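Local atomic coordinates of tropomodulin (Caenorhabditis elegans, PDB entry 1PGV), a protein that probably caps the pointed end of actin filaments, blocking their elongation and depolymerization there, and is represented here by its C-terminal domain. Residues S31-N34 against R35-D39; L141-Q144 against V145-M149. One frame throughout, in Å; residues are numbered along the deposited sequence.

Contact 1 of 2, residues S31-N34 against R35-D39; sequences SCIN and RLRED
Ile33 and Arg37, one helical turn apart, lie side by side and point the same way. The apolar contact is a methyl against a flat cation: Ile33 CG2 sits over the centre of one guanidinium face, 3.5 Å from Arg37 CZ. Arg37 reaches it with a chain extended from CG to NE (chi2 180°, chi3 177°), while its CG packs against the Ile33 carbonyl oxygen. The polar side-chain contact belongs to Ser31 and Arg35. Arg35 CD passes 3.7 Å from Ser31 OG, and a bend at chi3 (65°) then carries the guanidinium round to a water molecule and to Asp40, with which NE forms a salt bridge. Ser31 OG is 2.8 Å from this water, which accepts a hydrogen bond from Arg35 NH1; the water lies in the guanidinium plane, at its edge. The backbone supplies consecutive i to i+4 bonds, from Arg35 N to Ser31 O through Arg37 N to Ile33 O, and a longer, more bent one from Glu38 N to Asn34 O at 3.3 Å. A Schellman motif ends the helix, with Asp40 N bonded to Arg35 O, Asp39 N to Leu36 O, and Asp39, of positive phi, at the C-prime position. Within the domain, Cys32 and Leu36 press on Val46 of strand 45-47, the outermost strand at this end of the parallel sheet, while Ile33 and Arg37 touch helix 56-66.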
ATOM      1  N   SER A  31      -7.119   4.424 -20.055  1.00 34.13           N
ATOM      2  CA  SER A  31      -8.239   3.494 -19.976  1.00 33.35           C
ATOM      3  C   SER A  31      -8.521   3.117 -18.522  1.00 31.90           C
ATOM      4  O   SER A  31      -9.675   3.061 -18.100  1.00 31.69           O
ATOM      5  CB  SER A  31      -7.944   2.232 -20.791  1.00 34.32           C
ATOM      6  OG  SER A  31      -9.028   1.324 -20.715  1.00 35.43           O
ATOM      7  N   CYS A  32      -7.460   2.863 -17.762  1.00 31.63           N
ATOM      8  CA  CYS A  32      -7.604   2.504 -16.354  1.00 30.66           C
ATOM      9  C   CYS A  32      -8.327   3.613 -15.594  1.00 30.13           C
ATOM     10  O   CYS A  32      -9.214   3.346 -14.783  1.00 28.57           O
ATOM     11  CB  CYS A  32      -6.230   2.249 -15.726  1.00 30.36           C
ATOM     12  SG  CYS A  32      -5.448   0.697 -16.232  1.00 30.55           S
ATOM     13  N   ILE A  33      -7.945   4.857 -15.861  1.00 30.18           N
ATOM     14  CA  ILE A  33      -8.576   5.995 -15.206  1.00 29.87           C
ATOM     15  C   ILE A  33     -10.078   5.982 -15.461  1.00 30.89           C
ATOM     16  O   ILE A  33     -10.876   6.043 -14.526  1.00 31.43           O
ATOM     17  CB  ILE A  33      -7.991   7.333 -15.717  1.00 29.89           C
ATOM     18  CG1 ILE A  33      -6.561   7.504 -15.196  1.00 28.32           C
ATOM     19  CG2 ILE A  33      -8.876   8.496 -15.273  1.00 29.03           C
ATOM     20  CD1 ILE A  33      -5.854   8.740 -15.719  1.00 30.06           C
ATOM     21  N   ASN A  34     -10.463   5.896 -16.729  1.00 30.89           N
ATOM     22  CA  ASN A  34     -11.878   5.881 -17.083  1.00 31.70           C
ATOM     23  C   ASN A  34     -12.621   4.699 -16.471  1.00 29.37           C
ATOM     24  O   ASN A  34     -13.720   4.859 -15.950  1.00 28.97           O
ATOM     25  CB  ASN A  34     -12.054   5.862 -18.605  1.00 34.25           C
ATOM     26  CG  ASN A  34     -11.662   7.176 -19.254  1.00 36.67           C
ATOM     27  OD1 ASN A  34     -12.095   8.247 -18.825  1.00 37.85           O
ATOM     28  ND2 ASN A  34     -10.844   7.101 -20.299  1.00 38.33           N
ATOM     29  N   ARG A  35     -12.021   3.514 -16.533  1.00 28.10           N
ATOM     30  CA  ARG A  35     -12.657   2.321 -15.986  1.00 27.72           C
ATOM     31  C   ARG A  35     -12.807   2.357 -14.467  1.00 27.82           C
ATOM     32  O   ARG A  35     -13.855   1.997 -13.937  1.00 27.84           O
ATOM     33  CB  ARG A  35     -11.882   1.070 -16.413  1.00 26.78           C
ATOM     34  CG  ARG A  35     -11.944   0.807 -17.915  1.00 26.75           C
ATOM     35  CD  ARG A  35     -11.166  -0.439 -18.291  1.00 24.66           C
ATOM     36  NE  ARG A  35     -11.757  -1.648 -17.720  1.00 23.81           N
ATOM     37  CZ  ARG A  35     -11.156  -2.833 -17.711  1.00 22.54           C
ATOM     38  NH1 ARG A  35      -9.946  -2.968 -18.241  1.00 23.08           N
ATOM     39  NH2 ARG A  35     -11.762  -3.884 -17.171  1.00 22.26           N
ATOM     40  N   LEU A  36     -11.764   2.792 -13.767  1.00 28.40           N
ATOM     41  CA  LEU A  36     -11.825   2.867 -12.308  1.00 29.58           C
ATOM     42  C   LEU A  36     -12.895   3.861 -11.858  1.00 30.31           C
ATOM     43  O   LEU A  36     -13.632   3.603 -10.906  1.00 30.32           O
ATOM     44  CB  LEU A  36     -10.457   3.261 -11.740  1.00 29.04           C
ATOM     45  CG  LEU A  36      -9.384   2.170 -11.803  1.00 28.83           C
ATOM     46  CD1 LEU A  36      -8.026   2.747 -11.451  1.00 28.83           C
ATOM     47  CD2 LEU A  36      -9.754   1.038 -10.854  1.00 28.64           C
ATOM     48  N   ARG A  37     -12.983   4.991 -12.551  1.00 32.43           N
ATOM     49  CA  ARG A  37     -13.974   6.010 -12.218  1.00 34.27           C
ATOM     50  C   ARG A  37     -15.393   5.464 -12.331  1.00 34.63           C
ATOM     51  O   ARG A  37     -16.270   5.821 -11.545  1.00 34.16           O
ATOM     52  CB  ARG A  37     -13.834   7.223 -13.141  1.00 35.20           C
ATOM     53  CG  ARG A  37     -12.619   8.085 -12.870  1.00 38.32           C
ATOM     54  CD  ARG A  37     -12.562   9.255 -13.837  1.00 39.04           C
ATOM     55  NE  ARG A  37     -11.443  10.148 -13.555  1.00 41.82           N
ATOM     56  CZ  ARG A  37     -11.006  11.082 -14.395  1.00 41.93           C
ATOM     57  NH1 ARG A  37     -11.597  11.241 -15.573  1.00 43.37           N
ATOM     58  NH2 ARG A  37      -9.981  11.853 -14.061  1.00 41.27           N
ATOM     59  N   GLU A  38     -15.609   4.597 -13.315  1.00 34.27           N
ATOM     60  CA  GLU A  38     -16.923   4.008 -13.536  1.00 35.13           C
ATOM     61  C   GLU A  38     -17.108   2.750 -12.695  1.00 34.32           C
ATOM     62  O   GLU A  38     -18.087   2.021 -12.856  1.00 34.55           O
ATOM     63  CB  GLU A  38     -17.104   3.680 -15.022  1.00 38.29           C
ATOM     64  CG  GLU A  38     -16.921   4.883 -15.934  1.00 42.89           C
ATOM     65  CD  GLU A  38     -17.117   4.547 -17.401  1.00 45.60           C
ATOM     66  OE1 GLU A  38     -16.428   3.633 -17.903  1.00 48.21           O
ATOM     67  OE2 GLU A  38     -17.956   5.204 -18.055  1.00 48.20           O
ATOM     68  N   ASP A  39     -16.156   2.502 -11.800  1.00 32.23           N
ATOM     69  CA  ASP A  39     -16.209   1.346 -10.913  1.00 30.99           C
ATOM     70  C   ASP A  39     -16.358   0.031 -11.686  1.00 30.25           C
ATOM     71  O   ASP A  39     -17.205  -0.807 -11.368  1.00 29.45           O
ATOM     72  CB  ASP A  39     -17.357   1.523  -9.913  1.00 32.24           C
ATOM     73  CG  ASP A  39     -17.361   0.464  -8.834  1.00 32.91           C
ATOM     74  OD1 ASP A  39     -16.271  -0.018  -8.467  1.00 32.19           O
ATOM     75  OD2 ASP A  39     -18.456   0.125  -8.340  1.00 35.42           O
TER
HETATM   76  O   HOH W   1      -8.142  -0.923 -19.344  1.00 35.69           O

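Contact 2 of 2, residues L141-Q144 against V145-M149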
ATOM      1  N   LEU A 141      14.361   5.319   7.867  1.00 20.98           N
ATOM      2  CA  LEU A 141      13.057   5.710   8.385  1.00 19.54           C
ATOM      3  C   LEU A 141      13.148   6.599   9.622  1.00 18.51           C
ATOM      4  O   LEU A 141      12.389   7.557   9.765  1.00 19.34           O
ATOM      5  CB  LEU A 141      12.241   4.466   8.741  1.00 20.75           C
ATOM      6  CG  LEU A 141      11.969   3.472   7.612  1.00 23.32           C
ATOM      7  CD1 LEU A 141      11.328   2.212   8.187  1.00 21.36           C
ATOM      8  CD2 LEU A 141      11.061   4.115   6.574  1.00 25.88           C
ATOM      9  N   GLY A 142      14.071   6.264  10.514  1.00 16.14           N
ATOM     10  CA  GLY A 142      14.218   7.024  11.743  1.00 16.50           C
ATOM     11  C   GLY A 142      13.393   6.380  12.837  1.00 14.73           C
ATOM     12  O   GLY A 142      12.412   5.675  12.563  1.00 15.71           O
ATOM     13  N   ASN A 143      13.760   6.641  14.085  1.00 15.74           N
ATOM     14  CA  ASN A 143      13.066   6.047  15.214  1.00 14.54           C
ATOM     15  C   ASN A 143      11.569   6.318  15.310  1.00 16.06           C
ATOM     16  O   ASN A 143      10.782   5.392  15.507  1.00 14.37           O
ATOM     17  CB  ASN A 143      13.733   6.475  16.524  1.00 16.78           C
ATOM     18  CG  ASN A 143      13.192   5.720  17.717  1.00 17.34           C
ATOM     19  OD1 ASN A 143      13.270   4.490  17.776  1.00 17.37           O
ATOM     20  ND2 ASN A 143      12.633   6.449  18.677  1.00 19.64           N
ATOM     21  N   GLN A 144      11.163   7.574  15.177  1.00 16.84           N
ATOM     22  CA  GLN A 144       9.751   7.887  15.298  1.00 18.07           C
ATOM     23  C   GLN A 144       8.889   7.156  14.276  1.00 17.25           C
ATOM     24  O   GLN A 144       7.816   6.644  14.614  1.00 16.31           O
ATOM     25  CB  GLN A 144       9.536   9.394  15.201  1.00 21.86           C
ATOM     26  CG  GLN A 144      10.193  10.155  16.344  1.00 29.04           C
ATOM     27  CD  GLN A 144       9.694  11.581  16.479  1.00 32.44           C
ATOM     28  OE1 GLN A 144      10.126  12.315  17.365  1.00 37.75           O
ATOM     29  NE2 GLN A 144       8.777  11.977  15.604  1.00 35.49           N
ATOM     30  N   VAL A 145       9.361   7.090  13.039  1.00 16.00           N
ATOM     31  CA  VAL A 145       8.608   6.413  11.994  1.00 15.66           C
ATOM     32  C   VAL A 145       8.523   4.910  12.275  1.00 16.05           C
ATOM     33  O   VAL A 145       7.454   4.316  12.161  1.00 14.63           O
ATOM     34  CB  VAL A 145       9.235   6.655  10.608  1.00 16.67           C
ATOM     35  CG1 VAL A 145       8.630   5.689   9.584  1.00 14.53           C
ATOM     36  CG2 VAL A 145       8.969   8.098  10.172  1.00 17.33           C
ATOM     37  N   GLU A 146       9.639   4.299  12.654  1.00 14.37           N
ATOM     38  CA  GLU A 146       9.626   2.867  12.944  1.00 14.43           C
ATOM     39  C   GLU A 146       8.686   2.520  14.096  1.00 15.33           C
ATOM     40  O   GLU A 146       7.987   1.503  14.055  1.00 13.22           O
ATOM     41  CB  GLU A 146      11.045   2.375  13.235  1.00 15.11           C
ATOM     42  CG  GLU A 146      11.938   2.401  12.001  1.00 15.25           C
ATOM     43  CD  GLU A 146      13.107   1.447  12.108  1.00 14.47           C
ATOM     44  OE1 GLU A 146      13.061   0.558  12.978  1.00 15.60           O
ATOM     45  OE2 GLU A 146      14.059   1.572  11.313  1.00 19.48           O
ATOM     46  N   MET A 147       8.643   3.372  15.120  1.00 14.93           N
ATOM     47  CA  MET A 147       7.766   3.128  16.261  1.00 16.86           C
ATOM     48  C   MET A 147       6.301   3.264  15.845  1.00 16.79           C
ATOM     49  O   MET A 147       5.435   2.533  16.329  1.00 16.57           O
ATOM     50  CB  MET A 147       8.095   4.105  17.391  1.00 22.56           C
ATOM     51  CG  MET A 147       9.556   4.046  17.792  1.00 28.50           C
ATOM     52  SD  MET A 147      10.042   2.450  18.475  1.00 39.81           S
ATOM     53  CE  MET A 147      11.477   2.915  19.451  1.00 34.94           C
ATOM     54  N   ASP A 148       6.039   4.198  14.938  1.00 15.18           N
ATOM     55  CA  ASP A 148       4.694   4.440  14.425  1.00 14.36           C
ATOM     56  C   ASP A 148       4.256   3.176  13.672  1.00 14.75           C
ATOM     57  O   ASP A 148       3.216   2.574  13.968  1.00 15.14           O
ATOM     58  CB  ASP A 148       4.732   5.618  13.449  1.00 13.26           C
ATOM     59  CG  ASP A 148       3.367   5.980  12.891  1.00 15.66           C
ATOM     60  OD1 ASP A 148       2.508   5.079  12.720  1.00 16.34           O
ATOM     61  OD2 ASP A 148       3.154   7.177  12.595  1.00 14.36           O
ATOM     62  N   MET A 149       5.077   2.789  12.703  1.00 13.70           N
ATOM     63  CA  MET A 149       4.806   1.620  11.861  1.00 14.28           C
ATOM     64  C   MET A 149       4.626   0.313  12.619  1.00 14.19           C
ATOM     65  O   MET A 149       3.711  -0.472  12.318  1.00 14.36           O
ATOM     66  CB  MET A 149       5.929   1.440  10.847  1.00 13.86           C
ATOM     67  CG  MET A 149       6.026   2.541   9.814  1.00 16.69           C
ATOM     68  SD  MET A 149       7.272   2.149   8.594  1.00 16.11           S
ATOM     69  CE  MET A 149       6.758   3.229   7.258  1.00 14.70           C
TER
HETATM   70  O   HOH W   2      11.516   8.931  12.102  1.00 19.75           O
HETATM   71  O   HOH W   3      14.823   2.063   8.419  1.00 33.53           O
HETATM   72  O   HOH W   4      15.545   3.697  11.024  1.00 17.89           O
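Leu141, just ahead of helix 143-155, lays its side chain across those of Val145, Glu146 and Met149, crossing each at about a right angle. Its CB meets Val145 CG1 at 3.9 Å, and its CD1 touches both Glu146 CG and, at 4.1 Å, Met149 SD. Val145 CG1 stands anti to the backbone N (chi1 167°), which turns this methyl to Leu141, while CG2 lies near the Leu141 carbonyl oxygen. A water molecule donates to Leu141 O and accepts from Val145 N, linking the two. Gly142 is the N-cap, with a positive phi of 93° at which a CB would jam against the preceding carbonyl oxygen; its own oxygen accepts the first i to i+4 bond, from Glu146 N at 3.1 Å. The helix so begun is the crossover of a beta-alpha-beta unit between parallel strands 130-132 and 161-163. Glu146 extends beyond CG and carries its carboxylate back past the helix start: OE2 takes a bond from a water held by Gly142 N, and the two oxygens also accept from Ala167 N and Ser168 N. In Met147 the bend at chi2 (-64°) turns SD back towards Asn143, whose side chain it crosses at a slant; Met147 CG lies 3.7 Å from Asn143 OD1. An alanine in place of Met147 would probably leave the Asn143 amide without the flank of CG and SD beside it and freer to turn. Asp148 faces helix 112-121, where its OD1 forms a salt bridge with Arg120 NE.

Both contacts are local, each within one helix and partly buried, but they treat opposite ends: contact 1 runs into the C-terminus of helix 29-37, contact 2 starts helix 143-155. Their centres are 35 Å apart, on opposite sides of the chain's centre, and they share no element; contact 1 lies near outer strand 45-47 of the parallel sheet, contact 2 in the unit leading to strand 161-163, outermost at the other end. Ile33 and Leu36 are buried in contact 1, against exposed Asn34, Arg37 and Glu38; in contact 2 Val145, Glu146 and Met149 are buried, Asn143 and Gln144 exposed. Arginines dominate the side-chain chemistry of contact 1, mainly apolar groups that of contact 2.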